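Long-range contacts in esterase (Staphylococcus aureus subsp. aureus USA300_TCH1516, PDB 3D7R), which probably hydrolyses ester bonds and has the alpha/beta hydrolase fold: residues 104-109 / 229-234; 176-181 / 194-199; 201-206 / 246-251. One frame throughout, in Å; residues are numbered along the deposited sequence.

Interaction 1. Residues 104-109 / 229-234; sequences GGFNAL and NEIMKK
Phe-106, Asn-107 and Ala-108 lean against one side of helix 225-236, where Ile-231 and Met-232 meet them. Phe-106 comes first, straight after two glycines; at the backbone angles of Gly-105 a side chain would collide with the preceding carbonyl O and with Leu-109 O. The Phe-106 carbonyl O is pressed on the Ile-231 methyl CG2 at 3.1 Å, a tight fit, and its CB lies 3.9 Å from that same CG2. Beyond CB the ring swings away from the helix segment, so the backbone and the root of the side chain do most of the touching. Asn-107, like Phe-106, has a positive phi (66°), a left-handed conformation that asparagine tolerates better than most residues. Its amide ND2 comes within 3.5 Å of Met-232 SE (the residue is selenomethionine in this crystal), and the chain of Met-232, folded at both chi2 and chi3, meets the amide at a slant. Ala-108 closes the row: its CB meets Ile-231 CG2 at 3.8 Å, the small methyl letting the branched isoleucine fit close to the loop. Behind this surface, Ala-108 N and Leu-109 N both bond to Gly-105 O, keeping the turn compact. The loop follows strand 98-102, and its glycine-rich start is consistent with the oxyanion-hole loop of related esterases; Gly-105 N and Phe-106 N make weak hydrogen bonds to Ser-173 OG. Helix 46-61 packs against Ala-108 and Ile-231 through Phe-52.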
ATOM      1  N   GLY A 104       1.894  -2.437   2.799  1.00  7.99           N
ATOM      2  CA  GLY A 104       0.921  -2.252   3.895  1.00  8.33           C
ATOM      3  C   GLY A 104       1.473  -2.604   5.278  1.00  8.00           C
ATOM      4  O   GLY A 104       2.601  -3.104   5.416  1.00  7.78           O
ATOM      5  N   GLY A 105       0.691  -2.321   6.315  1.00  7.86           N
ATOM      6  CA  GLY A 105       1.120  -2.657   7.684  1.00  7.95           C
ATOM      7  C   GLY A 105       0.809  -1.540   8.656  1.00  7.68           C
ATOM      8  O   GLY A 105       1.366  -1.493   9.758  1.00  7.75           O
ATOM      9  N   PHE A 106      -0.061  -0.632   8.224  1.00  7.07           N
ATOM     10  CA  PHE A 106      -0.601   0.459   9.058  1.00  7.71           C
ATOM     11  C   PHE A 106       0.431   1.477   9.539  1.00  8.04           C
ATOM     12  O   PHE A 106       0.170   2.213  10.485  1.00  7.95           O
ATOM     13  CB  PHE A 106      -1.445  -0.102  10.221  1.00  7.80           C
ATOM     14  CG  PHE A 106      -2.314  -1.266   9.815  1.00  8.21           C
ATOM     15  CD1 PHE A 106      -3.509  -1.056   9.127  1.00  8.58           C
ATOM     16  CD2 PHE A 106      -1.904  -2.572  10.077  1.00  9.12           C
ATOM     17  CE1 PHE A 106      -4.292  -2.147   8.717  1.00 10.26           C
ATOM     18  CE2 PHE A 106      -2.684  -3.677   9.676  1.00  9.83           C
ATOM     19  CZ  PHE A 106      -3.883  -3.461   8.999  1.00  9.49           C
ATOM     20  N   ASN A 107       1.580   1.532   8.857  1.00  7.92           N
ATOM     21  CA  ASN A 107       2.716   2.408   9.208  1.00  8.14           C
ATOM     22  C   ASN A 107       3.351   2.023  10.537  1.00  8.11           C
ATOM     23  O   ASN A 107       4.039   2.844  11.163  1.00  8.89           O
ATOM     24  CB  ASN A 107       2.342   3.907   9.190  1.00  7.54           C
ATOM     25  CG  ASN A 107       1.726   4.338   7.851  1.00  9.78           C
ATOM     26  OD1 ASN A 107       2.335   4.161   6.803  1.00 11.20           O
ATOM     27  ND2 ASN A 107       0.507   4.874   7.892  1.00 10.50           N
ATOM     28  N   ALA A 108       3.139   0.771  10.941  1.00  7.97           N
ATOM     29  CA  ALA A 108       3.646   0.228  12.206  1.00  8.31           C
ATOM     30  C   ALA A 108       4.359  -1.109  12.011  1.00  8.78           C
ATOM     31  O   ALA A 108       5.311  -1.433  12.746  1.00  9.47           O
ATOM     32  CB  ALA A 108       2.491   0.051  13.210  1.00  8.44           C
ATOM     33  N   LEU A 109       3.854  -1.898  11.059  1.00  8.16           N
ATOM     34  CA  LEU A 109       4.425  -3.197  10.697  1.00  7.88           C
ATOM     35  C   LEU A 109       5.389  -3.086   9.522  1.00  8.04           C
ATOM     36  O   LEU A 109       5.204  -2.268   8.634  1.00  8.68           O
ATOM     37  CB  LEU A 109       3.311  -4.174  10.297  1.00  7.49           C
ATOM     38  CG  LEU A 109       2.275  -4.511  11.370  1.00  7.90           C
ATOM     39  CD1 LEU A 109       1.183  -5.393  10.760  1.00  7.99           C
ATOM     40  CD2 LEU A 109       2.951  -5.201  12.565  1.00  5.46           C
ATOM     41  N   ASN A 229      -7.683   3.266  13.839  1.00  8.80           N
ATOM     42  CA  ASN A 229      -7.744   4.577  14.513  1.00  9.55           C
ATOM     43  C   ASN A 229      -6.521   4.813  15.411  1.00  9.29           C
ATOM     44  O   ASN A 229      -5.809   5.817  15.279  1.00  9.48           O
ATOM     45  CB  ASN A 229      -9.017   4.716  15.373  1.00 10.01           C
ATOM     46  CG  ASN A 229     -10.312   4.842  14.538  1.00 12.48           C
ATOM     47  OD1 ASN A 229     -11.413   4.799  15.092  1.00 15.01           O
ATOM     48  ND2 ASN A 229     -10.183   4.991  13.232  1.00 14.99           N
ATOM     49  N   GLU A 230      -6.271   3.876  16.319  1.00  9.30           N
ATOM     50  CA  GLU A 230      -5.222   4.046  17.329  1.00  9.70           C
ATOM     51  C   GLU A 230      -3.834   4.093  16.698  1.00  9.59           C
ATOM     52  O   GLU A 230      -3.001   4.934  17.042  1.00  9.39           O
ATOM     53  CB  GLU A 230      -5.306   2.940  18.384  1.00 10.33           C
ATOM     54  CG  GLU A 230      -6.540   3.029  19.289  1.00 11.42           C
ATOM     55  CD  GLU A 230      -6.562   4.300  20.136  1.00 16.26           C
ATOM     56  OE1 GLU A 230      -5.573   4.615  20.830  1.00 18.19           O
ATOM     57  OE2 GLU A 230      -7.577   5.000  20.097  1.00 18.54           O
ATOM     58  N   ILE A 231      -3.575   3.199  15.759  1.00  9.35           N
ATOM     59  CA  ILE A 231      -2.262   3.205  15.107  1.00  9.08           C
ATOM     60  C   ILE A 231      -2.059   4.498  14.308  1.00  9.48           C
ATOM     61  O   ILE A 231      -1.022   5.147  14.418  1.00  9.28           O
ATOM     62  CB  ILE A 231      -2.054   1.977  14.221  1.00  9.30           C
ATOM     63  CG1 ILE A 231      -2.045   0.703  15.076  1.00  6.87           C
ATOM     64  CG2 ILE A 231      -0.725   2.103  13.415  1.00  9.39           C
ATOM     65  CD1 ILE A 231      -2.003  -0.573  14.221  1.00  5.80           C
HETATM   66  N   MSE A 232      -3.066   4.884  13.541  1.00  9.56           N
HETATM   67  CA  MSE A 232      -2.974   6.085  12.694  1.00 10.53           C
HETATM   68  C   MSE A 232      -2.896   7.380  13.497  1.00 10.21           C
HETATM   69  O   MSE A 232      -2.199   8.316  13.085  1.00  9.61           O
HETATM   70  CB  MSE A 232      -4.117   6.138  11.663  1.00 10.79           C
HETATM   71  CG  MSE A 232      -4.124   4.945  10.720  1.00 11.75           C
HETATM   72 SE   MSE A 232      -2.544   4.941   9.572  0.75 19.39          SE
HETATM   73  CE  MSE A 232      -2.984   6.454   8.430  1.00 13.86           C
ATOM     74  N   LYS A 233      -3.580   7.424  14.640  1.00 10.26           N
ATOM     75  CA  LYS A 233      -3.479   8.554  15.535  1.00 11.00           C
ATOM     76  C   LYS A 233      -2.035   8.735  16.007  1.00 10.67           C
ATOM     77  O   LYS A 233      -1.524   9.855  16.036  1.00 10.47           O
ATOM     78  CB  LYS A 233      -4.438   8.403  16.731  1.00 11.72           C
ATOM     79  CG  LYS A 233      -5.868   8.919  16.463  1.00 14.86           C
ATOM     80  CD  LYS A 233      -6.848   8.484  17.579  1.00 20.33           C
ATOM     81  CE  LYS A 233      -8.328   8.662  17.147  1.00 23.99           C
ATOM     82  NZ  LYS A 233      -9.304   7.949  18.067  1.00 25.26           N
ATOM     83  N   LYS A 234      -1.373   7.632  16.350  1.00 10.29           N
ATOM     84  CA  LYS A 234       0.031   7.688  16.787  1.00 10.75           C
ATOM     85  C   LYS A 234       0.942   8.251  15.666  1.00 10.49           C
ATOM     86  O   LYS A 234       1.750   9.155  15.899  1.00 10.27           O
ATOM     87  CB  LYS A 234       0.500   6.305  17.230  1.00 10.56           C
ATOM     88  CG  LYS A 234       1.944   6.255  17.744  1.00 13.30           C
ATOM     89  CD  LYS A 234       2.067   7.012  19.059  1.00 16.67           C
ATOM     90  CE  LYS A 234       2.964   6.302  20.030  1.00 19.22           C
ATOM     91  NZ  LYS A 234       2.956   7.038  21.317  1.00 19.59           N
TER

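Interaction 2. Residues 176-181 / 194-199; sequences ALALSF and NKLYLI
A beta-alpha-beta unit, strand 166-171, helix 173-187 and strand 195-199, supplies both partners here: the helix lies on the strand that follows it. The axes of the two short segments run nearly antiparallel, 152° apart, and approach to 8.3 Å, somewhat closer than is usual for a helix on a sheet, as the small Ala-178 facing the strand would allow. The Ala-178 methyl CB sits 3.9 Å from Leu-196 CD1 and 4.3 Å from Leu-198 CD2, so it is met by both leucines. Leu-179 extends the contact: its CD1 touches Leu-196 CD2 at 3.7 Å, and its CB lies 4.1 Å from Leu-198 CD2. Leu-179 and Leu-196 share one conformation, CG anti to the backbone N (chi1 174° in both), yet their side chains cross at about a right angle, one branch of each making the contact. In the alpha/beta hydrolase fold the turn joining strand 166-171 to this helix is where the nucleophile elbow is expected, and Leu-196 and Leu-198 pack on the strand-facing side of the helix just beyond it. Strand alternation sends Tyr-197 to the other face of the sheet, where its ring stacks with Tyr-260 and its OH bonds to Ser-317 OG. At the beginning of the strand segment the Lys-195 ammonium NZ donates to Asn-194 OD1 at 2.8 Å, and it also bonds to the carbonyl oxygens of Ile-318 and Glu-320, three acceptors that would help to stabilise its charge.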
ATOM      1  N   ALA A 176      -3.069   3.824   0.741  1.00  7.82           N
ATOM      2  CA  ALA A 176      -3.313   5.197   1.210  1.00  7.72           C
ATOM      3  C   ALA A 176      -2.068   6.069   1.057  1.00  7.49           C
ATOM      4  O   ALA A 176      -2.143   7.185   0.523  1.00  8.03           O
ATOM      5  CB  ALA A 176      -3.810   5.206   2.680  1.00  7.20           C
ATOM      6  N   LEU A 177      -0.916   5.560   1.483  1.00  8.14           N
ATOM      7  CA  LEU A 177       0.350   6.300   1.336  1.00  8.22           C
ATOM      8  C   LEU A 177       0.649   6.592  -0.141  1.00  8.16           C
ATOM      9  O   LEU A 177       1.027   7.700  -0.499  1.00  8.59           O
ATOM     10  CB  LEU A 177       1.542   5.525   1.934  1.00  8.51           C
ATOM     11  CG  LEU A 177       1.723   5.332   3.435  1.00 11.00           C
ATOM     12  CD1 LEU A 177       3.151   4.837   3.741  1.00 10.78           C
ATOM     13  CD2 LEU A 177       1.468   6.646   4.200  1.00 10.00           C
ATOM     14  N   ALA A 178       0.453   5.595  -0.993  1.00  8.09           N
ATOM     15  CA  ALA A 178       0.708   5.745  -2.425  1.00  7.53           C
ATOM     16  C   ALA A 178      -0.177   6.827  -3.038  1.00  7.51           C
ATOM     17  O   ALA A 178       0.336   7.708  -3.728  1.00  7.36           O
ATOM     18  CB  ALA A 178       0.527   4.407  -3.147  1.00  7.50           C
ATOM     19  N   LEU A 179      -1.493   6.777  -2.790  1.00  7.43           N
ATOM     20  CA  LEU A 179      -2.384   7.828  -3.322  1.00  7.41           C
ATOM     21  C   LEU A 179      -2.039   9.212  -2.742  1.00  7.68           C
ATOM     22  O   LEU A 179      -1.917  10.192  -3.486  1.00  7.80           O
ATOM     23  CB  LEU A 179      -3.875   7.493  -3.091  1.00  7.18           C
ATOM     24  CG  LEU A 179      -4.884   8.595  -3.468  1.00  6.84           C
ATOM     25  CD1 LEU A 179      -4.807   8.995  -4.941  1.00  6.04           C
ATOM     26  CD2 LEU A 179      -6.314   8.208  -3.128  1.00  6.69           C
ATOM     27  N   SER A 180      -1.916   9.297  -1.418  1.00  7.57           N
ATOM     28  CA  SER A 180      -1.548  10.556  -0.767  1.00  8.48           C
ATOM     29  C   SER A 180      -0.213  11.124  -1.300  1.00  8.26           C
ATOM     30  O   SER A 180      -0.069  12.340  -1.503  1.00  8.94           O
ATOM     31  CB  SER A 180      -1.497  10.353   0.750  1.00  8.48           C
ATOM     32  OG  SER A 180      -0.962  11.490   1.386  1.00 13.07           O
ATOM     33  N   PHE A 181       0.756  10.250  -1.539  1.00  7.78           N
ATOM     34  CA  PHE A 181       2.047  10.682  -2.079  1.00  7.92           C
ATOM     35  C   PHE A 181       1.921  11.230  -3.515  1.00  7.79           C
ATOM     36  O   PHE A 181       2.504  12.250  -3.852  1.00  7.64           O
ATOM     37  CB  PHE A 181       3.097   9.559  -1.989  1.00  8.12           C
ATOM     38  CG  PHE A 181       4.390   9.882  -2.724  1.00  8.10           C
ATOM     39  CD1 PHE A 181       5.248  10.862  -2.244  1.00  7.04           C
ATOM     40  CD2 PHE A 181       4.720   9.214  -3.912  1.00  8.44           C
ATOM     41  CE1 PHE A 181       6.418  11.195  -2.939  1.00  8.25           C
ATOM     42  CE2 PHE A 181       5.905   9.531  -4.606  1.00  7.93           C
ATOM     43  CZ  PHE A 181       6.742  10.509  -4.115  1.00  7.20           C
ATOM     44  N   ASN A 194       3.588   7.293 -14.313  1.00  8.63           N
ATOM     45  CA  ASN A 194       2.753   6.938 -15.462  1.00  8.79           C
ATOM     46  C   ASN A 194       1.395   6.383 -15.020  1.00  8.05           C
ATOM     47  O   ASN A 194       0.366   6.595 -15.678  1.00  7.43           O
ATOM     48  CB  ASN A 194       3.502   5.879 -16.280  1.00  8.58           C
ATOM     49  CG  ASN A 194       2.779   5.505 -17.556  1.00 13.02           C
ATOM     50  OD1 ASN A 194       2.373   4.351 -17.736  1.00 14.55           O
ATOM     51  ND2 ASN A 194       2.612   6.478 -18.452  1.00 11.01           N
ATOM     52  N   LYS A 195       1.400   5.638 -13.914  1.00  7.03           N
ATOM     53  CA  LYS A 195       0.170   5.018 -13.413  1.00  6.61           C
ATOM     54  C   LYS A 195       0.239   4.891 -11.905  1.00  6.40           C
ATOM     55  O   LYS A 195       1.333   4.888 -11.337  1.00  6.58           O
ATOM     56  CB  LYS A 195      -0.045   3.618 -14.031  1.00  6.39           C
ATOM     57  CG  LYS A 195      -0.311   3.597 -15.547  1.00  5.73           C
ATOM     58  CD  LYS A 195      -0.425   2.133 -16.079  1.00  6.68           C
ATOM     59  CE  LYS A 195      -0.758   2.129 -17.588  1.00  6.59           C
ATOM     60  NZ  LYS A 195       0.499   2.320 -18.389  1.00  8.24           N
ATOM     61  N   LEU A 196      -0.928   4.766 -11.267  1.00  6.58           N
ATOM     62  CA  LEU A 196      -1.022   4.547  -9.809  1.00  7.04           C
ATOM     63  C   LEU A 196      -1.877   3.313  -9.501  1.00  7.28           C
ATOM     64  O   LEU A 196      -3.027   3.224  -9.960  1.00  7.38           O
ATOM     65  CB  LEU A 196      -1.623   5.777  -9.099  1.00  6.78           C
ATOM     66  CG  LEU A 196      -1.929   5.646  -7.587  1.00  6.94           C
ATOM     67  CD1 LEU A 196      -0.639   5.309  -6.803  1.00  4.04           C
ATOM     68  CD2 LEU A 196      -2.574   6.946  -7.075  1.00  5.65           C
ATOM     69  N   TYR A 197      -1.309   2.362  -8.750  1.00  7.38           N
ATOM     70  CA  TYR A 197      -2.010   1.100  -8.427  1.00  7.21           C
ATOM     71  C   TYR A 197      -2.327   1.068  -6.944  1.00  7.62           C
ATOM     72  O   TYR A 197      -1.448   1.328  -6.119  1.00  7.22           O
ATOM     73  CB  TYR A 197      -1.167  -0.128  -8.831  1.00  7.44           C
ATOM     74  CG  TYR A 197      -1.275  -0.451 -10.298  1.00  6.87           C
ATOM     75  CD1 TYR A 197      -2.109  -1.480 -10.756  1.00  5.84           C
ATOM     76  CD2 TYR A 197      -0.552   0.294 -11.240  1.00  7.79           C
ATOM     77  CE1 TYR A 197      -2.227  -1.748 -12.136  1.00  6.74           C
ATOM     78  CE2 TYR A 197      -0.652   0.027 -12.614  1.00  7.58           C
ATOM     79  CZ  TYR A 197      -1.490  -0.994 -13.045  1.00  9.02           C
ATOM     80  OH  TYR A 197      -1.595  -1.226 -14.393  1.00  9.19           O
ATOM     81  N   LEU A 198      -3.584   0.769  -6.612  1.00  7.59           N
ATOM     82  CA  LEU A 198      -4.025   0.726  -5.218  1.00  7.84           C
ATOM     83  C   LEU A 198      -4.609  -0.638  -4.920  1.00  8.02           C
ATOM     84  O   LEU A 198      -5.569  -1.059  -5.578  1.00  7.92           O
ATOM     85  CB  LEU A 198      -5.081   1.810  -4.959  1.00  7.80           C
ATOM     86  CG  LEU A 198      -4.734   3.272  -5.298  1.00  7.47           C
ATOM     87  CD1 LEU A 198      -5.894   4.211  -4.896  1.00  7.70           C
ATOM     88  CD2 LEU A 198      -3.442   3.714  -4.607  1.00  6.40           C
ATOM     89  N   ILE A 199      -4.034  -1.345  -3.951  1.00  8.75           N
ATOM     90  CA  ILE A 199      -4.551  -2.660  -3.552  1.00  9.35           C
ATOM     91  C   ILE A 199      -5.175  -2.568  -2.149  1.00 10.16           C
ATOM     92  O   ILE A 199      -4.481  -2.320  -1.156  1.00  9.45           O
ATOM     93  CB  ILE A 199      -3.450  -3.775  -3.589  1.00 10.03           C
ATOM     94  CG1 ILE A 199      -2.816  -3.890  -4.983  1.00 11.65           C
ATOM     95  CG2 ILE A 199      -4.019  -5.137  -3.105  1.00  8.36           C
ATOM     96  CD1 ILE A 199      -1.428  -4.568  -5.002  1.00 12.40           C
TER

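Interaction 3. Residues 201-206 / 246-251; sequences PILDAT and ISPING
Ser-247 turns its hydroxyl into the backbone of the facing loop, where OG accepts from Ala-205 N at 2.8 Å in a nearly straight bond (162°). A first torsion of -68° places OG beside its own backbone N, aimed at that amide; OG in turn donates to the carbonyl O of Leu-241, so the small hydroxyl is held by two bonds. The Ala-205 methyl CB points across the contact and meets Ile-246 CG2 at 3.8 Å. Two residues back in one segment and two on in the other, the side chains stand root to root, Leu-203 CB lying 4.0 Å from Ile-249 CB. Ile-249 N bonds to Leu-203 O at 3.2 Å, and Ile-249 CG2 packs on the same oxygen, Leu-203 O, at 3.4 Å. Pro-248, having no N-H, sets its CD against Leu-203 O instead and starts a short 3-10 turn. The first loop leaves strand 195-199 and the second leads to strand 259-264; between them runs an excursion that holds helices 214-219 and 225-236, the place where many alpha/beta hydrolases carry a cap. Asp-204 sets its CB 4.0 Å from Ile-249 CG2. Its OD1 accepts from Thr-206 N, an Asx turn, and also from Thr-206 OG1 at 2.6 Å, both donors approaching from one face above the carboxylate plane. Water 1 bridges Ile-202 O and Ile-246 O; both carbonyls being acceptors, the water supplies both protons.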
ATOM      1  N   PRO A 201      -6.800  -0.183  -0.652  1.00  9.40           N
ATOM      2  CA  PRO A 201      -6.294   1.009   0.031  1.00  9.23           C
ATOM      3  C   PRO A 201      -7.207   1.359   1.198  1.00 10.00           C
ATOM      4  O   PRO A 201      -8.427   1.195   1.086  1.00 10.14           O
ATOM      5  CB  PRO A 201      -6.388   2.116  -1.047  1.00  9.09           C
ATOM      6  CG  PRO A 201      -7.438   1.658  -2.010  1.00  8.86           C
ATOM      7  CD  PRO A 201      -7.337   0.124  -2.001  1.00  8.82           C
ATOM      8  N   ILE A 202      -6.628   1.818   2.301  1.00  9.17           N
ATOM      9  CA  ILE A 202      -7.424   2.325   3.418  1.00  9.46           C
ATOM     10  C   ILE A 202      -7.587   3.833   3.175  1.00  9.65           C
ATOM     11  O   ILE A 202      -6.819   4.655   3.687  1.00 10.00           O
ATOM     12  CB  ILE A 202      -6.755   2.008   4.795  1.00  9.69           C
ATOM     13  CG1 ILE A 202      -6.599   0.498   4.999  1.00  9.86           C
ATOM     14  CG2 ILE A 202      -7.572   2.603   5.953  1.00  8.82           C
ATOM     15  CD1 ILE A 202      -5.642   0.157   6.177  1.00 14.00           C
ATOM     16  N   LEU A 203      -8.570   4.180   2.345  1.00  9.27           N
ATOM     17  CA  LEU A 203      -8.740   5.547   1.862  1.00  9.70           C
ATOM     18  C   LEU A 203      -9.156   6.580   2.911  1.00  9.79           C
ATOM     19  O   LEU A 203      -8.854   7.771   2.774  1.00  9.22           O
ATOM     20  CB  LEU A 203      -9.704   5.555   0.671  1.00  9.84           C
ATOM     21  CG  LEU A 203      -9.129   4.753  -0.517  1.00 10.45           C
ATOM     22  CD1 LEU A 203     -10.194   4.407  -1.543  1.00 10.50           C
ATOM     23  CD2 LEU A 203      -7.962   5.491  -1.173  1.00 10.66           C
ATOM     24  N   ASP A 204      -9.852   6.120   3.951  1.00 10.11           N
ATOM     25  CA  ASP A 204     -10.308   6.987   5.028  1.00 10.97           C
ATOM     26  C   ASP A 204      -9.868   6.307   6.319  1.00 10.75           C
ATOM     27  O   ASP A 204     -10.387   5.243   6.650  1.00 11.22           O
ATOM     28  CB  ASP A 204     -11.840   7.129   4.939  1.00 11.34           C
ATOM     29  CG  ASP A 204     -12.452   7.949   6.082  1.00 12.82           C
ATOM     30  OD1 ASP A 204     -11.732   8.398   6.999  1.00 13.37           O
ATOM     31  OD2 ASP A 204     -13.691   8.123   6.058  1.00 15.25           O
ATOM     32  N   ALA A 205      -8.900   6.898   7.025  1.00 10.51           N
ATOM     33  CA  ALA A 205      -8.334   6.277   8.226  1.00 11.15           C
ATOM     34  C   ALA A 205      -9.295   6.219   9.423  1.00 11.24           C
ATOM     35  O   ALA A 205      -9.032   5.508  10.395  1.00 11.16           O
ATOM     36  CB  ALA A 205      -7.038   6.973   8.642  1.00 10.57           C
ATOM     37  N   THR A 206     -10.382   6.988   9.373  1.00 11.61           N
ATOM     38  CA  THR A 206     -11.365   6.978  10.462  1.00 12.10           C
ATOM     39  C   THR A 206     -12.257   5.743  10.406  1.00 12.25           C
ATOM     40  O   THR A 206     -12.783   5.312  11.444  1.00 12.02           O
ATOM     41  CB  THR A 206     -12.301   8.196  10.431  1.00 12.72           C
ATOM     42  OG1 THR A 206     -13.097   8.146   9.244  1.00 12.79           O
ATOM     43  CG2 THR A 206     -11.514   9.501  10.460  1.00 12.53           C
ATOM     44  N   ILE A 246      -3.525  11.986   5.415  1.00  9.93           N
ATOM     45  CA  ILE A 246      -3.766  10.735   6.155  1.00  9.82           C
ATOM     46  C   ILE A 246      -4.896   9.914   5.512  1.00  9.81           C
ATOM     47  O   ILE A 246      -4.789   8.696   5.377  1.00 10.40           O
ATOM     48  CB  ILE A 246      -4.135  11.039   7.620  1.00  9.98           C
ATOM     49  CG1 ILE A 246      -2.955  11.744   8.309  1.00  9.43           C
ATOM     50  CG2 ILE A 246      -4.515   9.740   8.363  1.00 10.28           C
ATOM     51  CD1 ILE A 246      -3.315  12.400   9.598  1.00 11.91           C
ATOM     52  N   SER A 247      -5.967  10.604   5.126  1.00  8.75           N
ATOM     53  CA  SER A 247      -7.121  10.011   4.480  1.00  8.96           C
ATOM     54  C   SER A 247      -7.247  10.637   3.086  1.00  8.72           C
ATOM     55  O   SER A 247      -7.968  11.620   2.920  1.00  7.62           O
ATOM     56  CB  SER A 247      -8.373  10.284   5.317  1.00  8.94           C
ATOM     57  OG  SER A 247      -8.322   9.570   6.542  1.00  9.62           O
ATOM     58  N   PRO A 248      -6.512  10.087   2.096  1.00  8.48           N
ATOM     59  CA  PRO A 248      -6.418  10.646   0.750  1.00  8.85           C
ATOM     60  C   PRO A 248      -7.741  10.653  -0.045  1.00  9.29           C
ATOM     61  O   PRO A 248      -7.833  11.310  -1.100  1.00  9.31           O
ATOM     62  CB  PRO A 248      -5.361   9.754   0.083  1.00  8.62           C
ATOM     63  CG  PRO A 248      -5.446   8.469   0.809  1.00  8.22           C
ATOM     64  CD  PRO A 248      -5.686   8.870   2.227  1.00  8.87           C
ATOM     65  N   ILE A 249      -8.774   9.990   0.477  1.00  9.59           N
ATOM     66  CA  ILE A 249     -10.123  10.148  -0.098  1.00 10.05           C
ATOM     67  C   ILE A 249     -10.522  11.650  -0.112  1.00 10.77           C
ATOM     68  O   ILE A 249     -11.330  12.082  -0.955  1.00  9.79           O
ATOM     69  CB  ILE A 249     -11.180   9.323   0.677  1.00 10.21           C
ATOM     70  CG1 ILE A 249     -12.462   9.160  -0.162  1.00 11.34           C
ATOM     71  CG2 ILE A 249     -11.420   9.933   2.102  1.00  9.79           C
ATOM     72  CD1 ILE A 249     -13.338   7.965   0.272  1.00 14.53           C
ATOM     73  N   ASN A 250      -9.934  12.418   0.813  1.00 10.93           N
ATOM     74  CA  ASN A 250     -10.194  13.854   0.940  1.00 12.02           C
ATOM     75  C   ASN A 250      -9.202  14.708   0.133  1.00 11.71           C
ATOM     76  O   ASN A 250      -9.298  15.942   0.154  1.00 12.38           O
ATOM     77  CB  ASN A 250     -10.107  14.277   2.414  1.00 12.49           C
ATOM     78  CG  ASN A 250     -11.192  13.655   3.280  1.00 15.01           C
ATOM     79  OD1 ASN A 250     -12.331  13.434   2.821  1.00 15.60           O
ATOM     80  ND2 ASN A 250     -10.848  13.371   4.549  1.00 13.55           N
ATOM     81  N   GLY A 251      -8.259  14.070  -0.564  1.00 11.15           N
ATOM     82  CA  GLY A 251      -7.185  14.797  -1.275  1.00 10.25           C
ATOM     83  C   GLY A 251      -7.507  15.185  -2.711  1.00 10.40           C
ATOM     84  O   GLY A 251      -8.641  14.997  -3.178  1.00  9.94           O
TER
HETATM   85  O   HOH W   1      -5.701   6.103   5.720  1.00 14.27           O

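How the interactions relate
Interaction 3 is the nearest neighbour of both others: its centre is about 11 Å from that of interaction 2 and about 13 Å from that of interaction 1, while the centres of interactions 1 and 2 are about 17 Å apart. Leu-179 joins interactions 2 and 3, its CD2 lying 3.7 Å from Leu-203 CD2. Toward interaction 1, Met-232 CE packs 3.6 Å from Ile-246 CG2, and Asn-229 ND2 probably bonds to Thr-206 O at 3.2 Å. Interactions 1 and 2 touch where Asn-107 OD1 approaches Leu-177 CD1. Together they join the glycine-rich loop, helix 173-187 and helix 225-236 near the probable active-site region, expected at the turn before helix 173-187.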